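Local coordinates for ssDNA binding protein (Aeropyrum pernix, PDB 4PSN) that probably binds single-stranded DNA, taking it into a system of tunnels that runs between the subunits of its four-chain assembly, at residues D68-Q73 with V92-R97; S146-L151 with G164-P169; T170-K175 with A201-K206. All blocks are in the same frame, centred on the assembly; numbering follows the deposited sequence.

Interaction 1: D68-Q73 with V92-R97; sequences DVVRIQ and VELWRR
Val-69 to Ile-72 run antiparallel to Val-92 to Trp-95, with strand axes 4.8 Å apart at their closest; Val-69/Trp-95 and Arg-71/Glu-93 are the hydrogen-bonded pairs, Val-70/Leu-94 and Ile-72/Val-92 the non-hydrogen-bonded ones. The latter put only aliphatic groups on their face: Val-70 CG1 touches Leu-94 CD1 at 3.8 Å, and Ile-72 lies alongside Val-92. Branched chains suit this face, which Leu-57 and Leu-58 of helix 40-61 cover.

The other face is mixed: Val-69 CG1 packs on Trp-95 CE3, beside an ion pair. Arg-71 takes hold of Glu-93 side-on: NE donates to OE1 of Glu-93 at 3.0 Å and NH1 to OE2 of Glu-93, also at 3.0 Å. Both oxygens lie near the guanidinium plane, although the carboxylate is turned 40° against it. Arg-71 gets there by leaving anti to the backbone N (chi1 -180°) and bending at chi3. Trp-95 presents its ring edge to the chain, CZ3 standing 3.7 Å from CB of Arg-71, while its CH2 lies over a face of the guanidinium. The indole NE1 bonds to Leu-67 O of the second subunit, into which Trp-95 to Arg-97 carry the sheet by antiparallel pairing.

Beyond the ladder, Asp-68 OD1 accepts the backbone N of Arg-97 at 2.9 Å in a nearly straight bond. Asp-68 OD2 makes a long salt bridge of 3.5 Å to Arg-96 NH1; that guanidinium is held also by Lys-63 O and, through NH2, by Leu-62 O. One face is thus wholly aliphatic; the other adds to Trp-95 and Val-69 an ion pair whose two-point grip probably fixes the rotation of both its members.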
loop_
_atom_site.group_PDB
_atom_site.type_symbol
_atom_site.label_atom_id
_atom_site.label_comp_id
_atom_site.label_asym_id
_atom_site.label_seq_id
_atom_site.Cartn_x
_atom_site.Cartn_y
_atom_site.Cartn_z
ATOM N N ASP C 68 -12.329 -3.972 15.362
ATOM C CA ASP C 68 -11.271 -4.963 15.446
ATOM C C ASP C 68 -10.534 -5.012 14.099
ATOM O O ASP C 68 -10.911 -4.317 13.153
ATOM C CB ASP C 68 -11.853 -6.330 15.779
ATOM C CG ASP C 68 -12.349 -6.426 17.205
ATOM O OD1 ASP C 68 -11.935 -5.620 18.083
ATOM O OD2 ASP C 68 -13.144 -7.350 17.445
ATOM N N VAL C 69 -9.478 -5.811 14.020
ATOM C CA VAL C 69 -8.723 -5.954 12.776
ATOM C C VAL C 69 -8.860 -7.397 12.296
ATOM O O VAL C 69 -8.866 -8.319 13.103
ATOM C CB VAL C 69 -7.248 -5.601 12.989
ATOM C CG1 VAL C 69 -6.393 -6.032 11.794
ATOM C CG2 VAL C 69 -7.095 -4.103 13.255
ATOM N N VAL C 70 -9.009 -7.590 10.990
ATOM C CA VAL C 70 -9.095 -8.923 10.420
ATOM C C VAL C 70 -8.155 -9.033 9.236
ATOM O O VAL C 70 -7.679 -8.032 8.719
ATOM C CB VAL C 70 -10.509 -9.232 9.911
ATOM C CG1 VAL C 70 -11.488 -9.368 11.081
ATOM C CG2 VAL C 70 -10.963 -8.146 8.930
ATOM N N ARG C 71 -7.899 -10.254 8.803
ATOM C CA ARG C 71 -7.127 -10.489 7.594
ATOM C C ARG C 71 -7.710 -11.757 7.012
ATOM O O ARG C 71 -7.888 -12.741 7.725
ATOM C CB ARG C 71 -5.638 -10.679 7.913
ATOM C CG ARG C 71 -4.759 -10.927 6.671
ATOM C CD ARG C 71 -3.291 -10.570 6.938
ATOM N NE ARG C 71 -2.682 -11.494 7.893
ATOM C CZ ARG C 71 -1.453 -11.361 8.404
ATOM N NH1 ARG C 71 -1.005 -12.259 9.267
ATOM N NH2 ARG C 71 -0.676 -10.340 8.047
ATOM N N ILE C 72 -8.016 -11.733 5.721
ATOM C CA ILE C 72 -8.773 -12.810 5.099
ATOM C C ILE C 72 -8.107 -13.226 3.816
ATOM O O ILE C 72 -7.560 -12.403 3.095
ATOM C CB ILE C 72 -10.225 -12.339 4.756
ATOM C CG1 ILE C 72 -10.926 -11.850 6.022
ATOM C CG2 ILE C 72 -11.023 -13.461 4.105
ATOM C CD1 ILE C 72 -12.242 -11.195 5.777
ATOM N N GLN C 73 -8.135 -14.518 3.539
ATOM C CA GLN C 73 -7.621 -15.001 2.284
ATOM C C GLN C 73 -8.431 -16.212 1.883
ATOM O O GLN C 73 -8.897 -16.979 2.736
ATOM C CB GLN C 73 -6.121 -15.317 2.375
ATOM C CG GLN C 73 -5.753 -16.502 3.225
ATOM C CD GLN C 73 -4.309 -16.935 2.989
ATOM O OE1 GLN C 73 -3.375 -16.189 3.296
ATOM N NE2 GLN C 73 -4.123 -18.135 2.413
ATOM N N VAL C 92 -9.129 -17.007 8.079
ATOM C CA VAL C 92 -9.454 -15.723 8.673
ATOM C C VAL C 92 -8.630 -15.557 9.937
ATOM O O VAL C 92 -8.475 -16.496 10.710
ATOM C CB VAL C 92 -10.965 -15.600 8.981
ATOM C CG1 VAL C 92 -11.239 -14.355 9.815
ATOM C CG2 VAL C 92 -11.784 -15.557 7.686
ATOM N N GLU C 93 -8.052 -14.375 10.110
ATOM C CA GLU C 93 -7.367 -14.035 11.343
ATOM C C GLU C 93 -8.105 -12.869 11.976
ATOM O O GLU C 93 -8.670 -12.032 11.281
ATOM C CB GLU C 93 -5.909 -13.667 11.074
ATOM C CG GLU C 93 -5.056 -14.849 10.602
ATOM C CD GLU C 93 -3.799 -14.395 9.874
ATOM O OE1 GLU C 93 -3.887 -14.109 8.656
ATOM O OE2 GLU C 93 -2.728 -14.309 10.522
ATOM N N LEU C 94 -8.106 -12.827 13.299
ATOM C CA LEU C 94 -8.785 -11.772 14.014
ATOM C C LEU C 94 -7.918 -11.292 15.165
ATOM O O LEU C 94 -7.271 -12.092 15.857
ATOM C CB LEU C 94 -10.141 -12.274 14.533
ATOM C CG LEU C 94 -10.923 -11.372 15.490
ATOM C CD1 LEU C 94 -11.417 -10.129 14.778
ATOM C CD2 LEU C 94 -12.094 -12.158 16.120
ATOM N N TRP C 95 -7.920 -9.981 15.365
ATOM C CA TRP C 95 -7.214 -9.360 16.463
ATOM C C TRP C 95 -8.222 -8.458 17.165
ATOM O O TRP C 95 -8.869 -7.614 16.527
ATOM C CB TRP C 95 -6.046 -8.510 15.933
ATOM C CG TRP C 95 -4.902 -9.244 15.263
ATOM C CD1 TRP C 95 -3.699 -9.564 15.830
ATOM C CD2 TRP C 95 -4.824 -9.677 13.889
ATOM N NE1 TRP C 95 -2.890 -10.195 14.906
ATOM C CE2 TRP C 95 -3.552 -10.267 13.708
ATOM C CE3 TRP C 95 -5.703 -9.625 12.798
ATOM C CZ2 TRP C 95 -3.139 -10.814 12.483
ATOM C CZ3 TRP C 95 -5.293 -10.161 11.581
ATOM C CH2 TRP C 95 -4.021 -10.751 11.435
ATOM N N ARG C 96 -8.367 -8.624 18.473
ATOM C CA ARG C 96 -9.353 -7.825 19.192
ATOM C C ARG C 96 -8.775 -6.541 19.784
ATOM O O ARG C 96 -7.724 -6.550 20.417
ATOM C CB ARG C 96 -10.034 -8.666 20.270
ATOM C CG ARG C 96 -10.808 -9.832 19.688
ATOM C CD ARG C 96 -11.826 -10.337 20.665
ATOM N NE ARG C 96 -12.529 -11.511 20.168
ATOM C CZ ARG C 96 -13.632 -11.472 19.427
ATOM N NH1 ARG C 96 -14.161 -10.309 19.068
ATOM N NH2 ARG C 96 -14.202 -12.608 19.043
ATOM N N ARG C 97 -9.485 -5.440 19.578
ATOM C CA ARG C 97 -9.020 -4.127 20.019
ATOM C C ARG C 97 -8.817 -4.017 21.539
ATOM O O ARG C 97 -9.666 -4.418 22.322
ATOM C CB ARG C 97 -10.003 -3.061 19.544
ATOM C CG ARG C 97 -9.552 -1.633 19.771
ATOM C CD ARG C 97 -10.589 -0.648 19.230
ATOM N NE ARG C 97 -10.628 0.570 20.032
ATOM C CZ ARG C 97 -11.488 0.790 21.023
ATOM N NH1 ARG C 97 -12.407 -0.124 21.328
ATOM N NH2 ARG C 97 -11.436 1.929 21.706
HETATM O O HOH W 1 -5.749 -14.901 6.970
#

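Interaction 2: S146-L151 with G164-P169; sequences SDVGAL and GAVVEP
Gly-149 and Val-166 bring their CA atoms to 4.1 Å, and Leu-151 and Gly-164 close to 4.0 Å, an unusually tight spacing even for non-hydrogen-bonded pairs of an antiparallel hairpin. Glycine suits both places: the room for a beta carbon on Gly-149 is already taken by Ala-165 O and Val-166 CG1, and that on Gly-164 by Ala-150 O. Between them Ala-150 and Ala-165 form the hydrogen-bonded pair: N of Ala-165 donates to Ala-150 O at 3.0 Å, and Ala-165 O accepts the N of Ala-150 in turn.

On their far side, Val-148 and Gly-149 both face Ile-141, a classic beta bulge. At this bulge the side chain of Val-148 points toward the 164-169 segment, where its two methyls do different work. With CG1 anti to the carbonyl carbon (chi1 -65°), that methyl is directed to Glu-168, lying 3.7 Å from CB of Glu-168 and also touching its OE1; CG2 is left for Val-166, resting 4.1 Å from CG1 of Val-166 in a side-by-side pairing. Glu-168 crosses Val-148 at about a right angle and lays its CB against the methyl. Val-148 O accepts the N of Val-167 at 2.9 Å. Replacing Val-148 by alanine would probably open a gap between Val-166 and Glu-168 and leave the glutamate chain freer to turn.

The hairpin lies inside its sheet, with strand 137-143 next to 146-155 and strand 172-180 next to 159-166. Helix 206-218 covers the alanine face, with Ile-216 on Ala-150 and Val-212 and Val-213 on Ala-165, whereas Val-166 on the reverse packs against Ile-141, Leu-172 and Phe-124.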
loop_
_atom_site.group_PDB
_atom_site.type_symbol
_atom_site.label_atom_id
_atom_site.label_comp_id
_atom_site.label_asym_id
_atom_site.label_seq_id
_atom_site.Cartn_x
_atom_site.Cartn_y
_atom_site.Cartn_z
ATOM N N SER C 146 16.677 -12.859 25.772
ATOM C CA SER C 146 16.250 -13.553 24.564
ATOM C C SER C 146 17.308 -13.402 23.447
ATOM O O SER C 146 17.972 -12.373 23.369
ATOM C CB SER C 146 14.899 -12.951 24.136
ATOM O OG SER C 146 14.206 -13.795 23.255
ATOM N N ASP C 147 17.460 -14.415 22.590
ATOM C CA ASP C 147 18.399 -14.357 21.466
ATOM C C ASP C 147 17.955 -13.314 20.434
ATOM O O ASP C 147 16.843 -13.390 19.915
ATOM C CB ASP C 147 18.520 -15.729 20.789
ATOM C CG ASP C 147 19.056 -16.805 21.728
ATOM O OD1 ASP C 147 19.646 -16.448 22.764
ATOM O OD2 ASP C 147 18.895 -18.011 21.432
ATOM N N VAL C 148 18.794 -12.324 20.142
ATOM C CA VAL C 148 18.370 -11.304 19.166
ATOM C C VAL C 148 19.426 -11.125 18.064
ATOM O O VAL C 148 19.227 -10.362 17.118
ATOM C CB VAL C 148 18.091 -9.930 19.839
ATOM C CG1 VAL C 148 16.882 -10.005 20.806
ATOM C CG2 VAL C 148 19.364 -9.425 20.554
ATOM N N GLY C 149 20.540 -11.835 18.164
ATOM C CA GLY C 149 21.603 -11.592 17.197
ATOM C C GLY C 149 22.850 -12.428 17.360
ATOM O O GLY C 149 22.869 -13.411 18.091
ATOM N N ALA C 150 23.910 -12.028 16.665
ATOM C CA ALA C 150 25.162 -12.761 16.700
ATOM C C ALA C 150 26.318 -11.842 16.372
ATOM O O ALA C 150 26.149 -10.830 15.692
ATOM C CB ALA C 150 25.143 -13.940 15.712
ATOM N N LEU C 151 27.497 -12.239 16.825
ATOM C CA LEU C 151 28.679 -11.436 16.656
ATOM C C LEU C 151 29.752 -12.412 16.258
ATOM O O LEU C 151 29.760 -13.529 16.742
ATOM C CB LEU C 151 29.019 -10.845 18.015
ATOM C CG LEU C 151 30.183 -9.893 18.090
ATOM C CD1 LEU C 151 29.625 -8.500 18.202
ATOM C CD2 LEU C 151 31.010 -10.234 19.298
ATOM N N GLY C 164 28.833 -7.924 13.439
ATOM C CA GLY C 164 27.671 -8.632 13.936
ATOM C C GLY C 164 26.411 -7.869 13.658
ATOM O O GLY C 164 26.439 -6.864 12.957
ATOM N N ALA C 165 25.301 -8.349 14.215
ATOM C CA ALA C 165 24.010 -7.765 13.928
ATOM C C ALA C 165 23.034 -8.169 15.027
ATOM O O ALA C 165 23.185 -9.243 15.594
ATOM C CB ALA C 165 23.507 -8.292 12.576
ATOM N N VAL C 166 22.045 -7.313 15.309
ATOM C CA VAL C 166 20.904 -7.689 16.156
ATOM C C VAL C 166 19.620 -7.227 15.476
ATOM O O VAL C 166 19.628 -6.298 14.657
ATOM C CB VAL C 166 20.988 -7.066 17.579
ATOM C CG1 VAL C 166 22.255 -7.550 18.330
ATOM C CG2 VAL C 166 20.978 -5.563 17.497
ATOM N N VAL C 167 18.511 -7.871 15.803
ATOM C CA VAL C 167 17.230 -7.502 15.215
ATOM C C VAL C 167 16.348 -6.753 16.217
ATOM O O VAL C 167 15.399 -6.077 15.827
ATOM C CB VAL C 167 16.470 -8.735 14.695
ATOM C CG1 VAL C 167 17.297 -9.455 13.655
ATOM C CG2 VAL C 167 16.109 -9.666 15.856
ATOM N N GLU C 168 16.669 -6.877 17.502
ATOM C CA GLU C 168 15.916 -6.188 18.557
ATOM C C GLU C 168 16.928 -5.588 19.507
ATOM O O GLU C 168 18.008 -6.148 19.668
ATOM C CB GLU C 168 15.046 -7.176 19.346
ATOM C CG GLU C 168 13.880 -7.773 18.556
ATOM C CD GLU C 168 13.218 -8.938 19.296
ATOM O OE1 GLU C 168 13.564 -9.183 20.480
ATOM O OE2 GLU C 168 12.354 -9.610 18.695
ATOM N N PRO C 169 16.579 -4.475 20.179
ATOM C CA PRO C 169 15.272 -3.821 20.153
ATOM C C PRO C 169 15.068 -2.955 18.911
ATOM O O PRO C 169 14.006 -2.380 18.757
ATOM C CB PRO C 169 15.289 -2.945 21.414
ATOM C CG PRO C 169 16.765 -2.634 21.632
ATOM C CD PRO C 169 17.480 -3.884 21.191
#

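Interaction 3: T170-K175 with A201-K206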
loop_
_atom_site.group_PDB
_atom_site.type_symbol
_atom_site.label_atom_id
_atom_site.label_comp_id
_atom_site.label_asym_id
_atom_site.label_seq_id
_atom_site.Cartn_x
_atom_site.Cartn_y
_atom_site.Cartn_z
ATOM N N THR C 170 16.080 -2.863 18.059
ATOM C CA THR C 170 15.961 -2.206 16.769
ATOM C C THR C 170 17.040 -2.840 15.888
ATOM O O THR C 170 18.069 -3.267 16.399
ATOM C CB THR C 170 16.150 -0.676 16.888
ATOM O OG1 THR C 170 15.738 -0.043 15.672
ATOM C CG2 THR C 170 17.612 -0.316 17.208
ATOM N N PRO C 171 16.781 -2.976 14.582
ATOM C CA PRO C 171 17.768 -3.696 13.764
ATOM C C PRO C 171 19.070 -2.903 13.571
ATOM O O PRO C 171 19.050 -1.766 13.077
ATOM C CB PRO C 171 17.039 -3.908 12.429
ATOM C CG PRO C 171 15.556 -3.793 12.775
ATOM C CD PRO C 171 15.535 -2.707 13.840
ATOM N N LEU C 172 20.184 -3.521 13.959
ATOM C CA LEU C 172 21.501 -2.874 13.952
ATOM C C LEU C 172 22.571 -3.766 13.358
ATOM O O LEU C 172 22.621 -4.965 13.621
ATOM C CB LEU C 172 21.941 -2.510 15.369
ATOM C CG LEU C 172 21.071 -1.507 16.116
ATOM C CD1 LEU C 172 21.491 -1.466 17.576
ATOM C CD2 LEU C 172 21.204 -0.131 15.472
ATOM N N LEU C 173 23.429 -3.163 12.543
ATOM C CA LEU C 173 24.533 -3.871 11.934
ATOM C C LEU C 173 25.855 -3.269 12.394
ATOM O O LEU C 173 26.112 -2.087 12.191
ATOM C CB LEU C 173 24.424 -3.804 10.412
ATOM C CG LEU C 173 24.111 -5.121 9.710
ATOM C CD1 LEU C 173 22.898 -5.773 10.320
ATOM C CD2 LEU C 173 23.908 -4.891 8.215
ATOM N N LEU C 174 26.677 -4.083 13.040
ATOM C CA LEU C 174 28.014 -3.653 13.416
ATOM C C LEU C 174 28.952 -4.031 12.273
ATOM O O LEU C 174 29.175 -5.214 12.018
ATOM C CB LEU C 174 28.444 -4.332 14.719
ATOM C CG LEU C 174 29.852 -4.029 15.231
ATOM C CD1 LEU C 174 29.937 -2.600 15.739
ATOM C CD2 LEU C 174 30.245 -5.024 16.326
ATOM N N LYS C 175 29.461 -3.023 11.567
ATOM C CA LYS C 175 30.407 -3.201 10.461
ATOM C C LYS C 175 31.781 -3.627 10.973
ATOM O O LYS C 175 32.106 -3.394 12.137
ATOM C CB LYS C 175 30.584 -1.886 9.699
ATOM C CG LYS C 175 29.292 -1.157 9.389
ATOM C CD LYS C 175 28.550 -1.836 8.260
ATOM C CE LYS C 175 27.438 -0.953 7.738
ATOM N NZ LYS C 175 27.172 -1.239 6.308
ATOM N N ALA C 201 26.646 1.259 15.943
ATOM C CA ALA C 201 26.293 0.375 14.838
ATOM C C ALA C 201 25.352 1.090 13.853
ATOM O O ALA C 201 24.729 2.088 14.195
ATOM C CB ALA C 201 25.621 -0.887 15.386
ATOM N N GLN C 202 25.214 0.545 12.654
ATOM C CA GLN C 202 24.344 1.142 11.643
ATOM C C GLN C 202 22.887 0.664 11.802
ATOM O O GLN C 202 22.637 -0.524 11.983
ATOM C CB GLN C 202 24.870 0.763 10.248
ATOM C CG GLN C 202 24.079 1.365 9.102
ATOM C CD GLN C 202 24.553 0.897 7.725
ATOM O OE1 GLN C 202 24.701 -0.296 7.472
ATOM N NE2 GLN C 202 24.789 1.847 6.833
ATOM N N ASN C 203 21.932 1.585 11.731
ATOM C CA ASN C 203 20.515 1.229 11.691
ATOM C C ASN C 203 20.117 0.724 10.310
ATOM O O ASN C 203 20.337 1.407 9.317
ATOM C CB ASN C 203 19.662 2.435 12.045
ATOM C CG ASN C 203 19.981 2.981 13.411
ATOM O OD1 ASN C 203 20.834 3.859 13.559
ATOM N ND2 ASN C 203 19.314 2.453 14.423
ATOM N N VAL C 204 19.545 -0.471 10.249
ATOM C CA VAL C 204 19.199 -1.080 8.972
ATOM C C VAL C 204 17.773 -1.609 8.997
ATOM O O VAL C 204 17.097 -1.567 10.025
ATOM C CB VAL C 204 20.154 -2.249 8.641
ATOM C CG1 VAL C 204 21.591 -1.734 8.456
ATOM C CG2 VAL C 204 20.093 -3.295 9.735
ATOM N N GLU C 205 17.311 -2.112 7.867
ATOM C CA GLU C 205 16.048 -2.851 7.862
ATOM C C GLU C 205 16.229 -4.223 8.491
ATOM O O GLU C 205 17.319 -4.799 8.437
ATOM C CB GLU C 205 15.494 -2.956 6.437
ATOM C CG GLU C 205 15.139 -1.594 5.853
ATOM C CD GLU C 205 14.205 -1.654 4.631
ATOM O OE1 GLU C 205 13.974 -2.752 4.083
ATOM O OE2 GLU C 205 13.702 -0.581 4.219
ATOM N N LYS C 206 15.158 -4.731 9.099
ATOM C CA LYS C 206 15.203 -5.976 9.847
ATOM C C LYS C 206 15.772 -7.163 9.049
ATOM O O LYS C 206 16.588 -7.942 9.563
ATOM C CB LYS C 206 13.804 -6.311 10.386
ATOM C CG LYS C 206 13.798 -7.425 11.422
ATOM C CD LYS C 206 12.373 -7.820 11.807
ATOM C CE LYS C 206 12.326 -8.513 13.166
ATOM N NZ LYS C 206 11.046 -9.235 13.438
HETATM O O HOH W 2 17.553 0.434 13.689
#
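The flat amide of Asn-203 has CD2 of Leu-172 above one side of its plane, 3.4 Å from ND2, while a water close to that plane accepts the N-H of ND2. Asn-203 and Leu-172 lie alongside each other as a non-hydrogen-bonded pair where the short strand 202-203 joins strand 172-180 as the outermost strand, within this chain, of the six-stranded antiparallel sheet. A leucine suits its place, where Phe-198 of helix 186-198 packs on it; an amide suits the neighbouring one, where ND2 holds a water and Gly-48 of the second subunit packs. In the next pair Gln-202 and Leu-173 bond both ways, with N to O distances of 2.8 Å each. Ala-201, small enough to sit close, sets its CB 3.4 Å from Leu-173 O.

Past this pair the chain swings into helix 206-218, with Glu-205 at the N-cap and salt-bridged to Arg-23 of the second subunit. The ring of Pro-171 packs against the start of the helix, its CG 3.7 Å from Lys-206 CA. Its carbonyl serves two donors: the N of Val-204 comes to Pro-171 O from well above the carbonyl plane at 3.1 Å, and the water held by Asn-203 ND2 and Thr-170 OG1 donates to Pro-171 O at 2.7 Å.

Interactions 2 and 3 belong to one sheet: strands 159-166 and 172-180 are neighbours, joined by probable backbone hydrogen bonds such as Gly-164 O to Leu-174 N, and the contact centres lie 9 Å apart. Interaction 1 sits in the separate three-stranded sheet, its centre about 30 Å from either of them and on the other side of the chain's centre. Interactions 1 and 2 are buried, interaction 3 only partly so. Their chemistry differs too: interaction 1 has charged pairs, with Arg-71 and Glu-93 partly exposed in an otherwise buried contact, interaction 2 close-set glycines and alanines within its sheet, and interaction 3 a water-linked proline carbonyl at the sheet's edge. All three touch the second subunit.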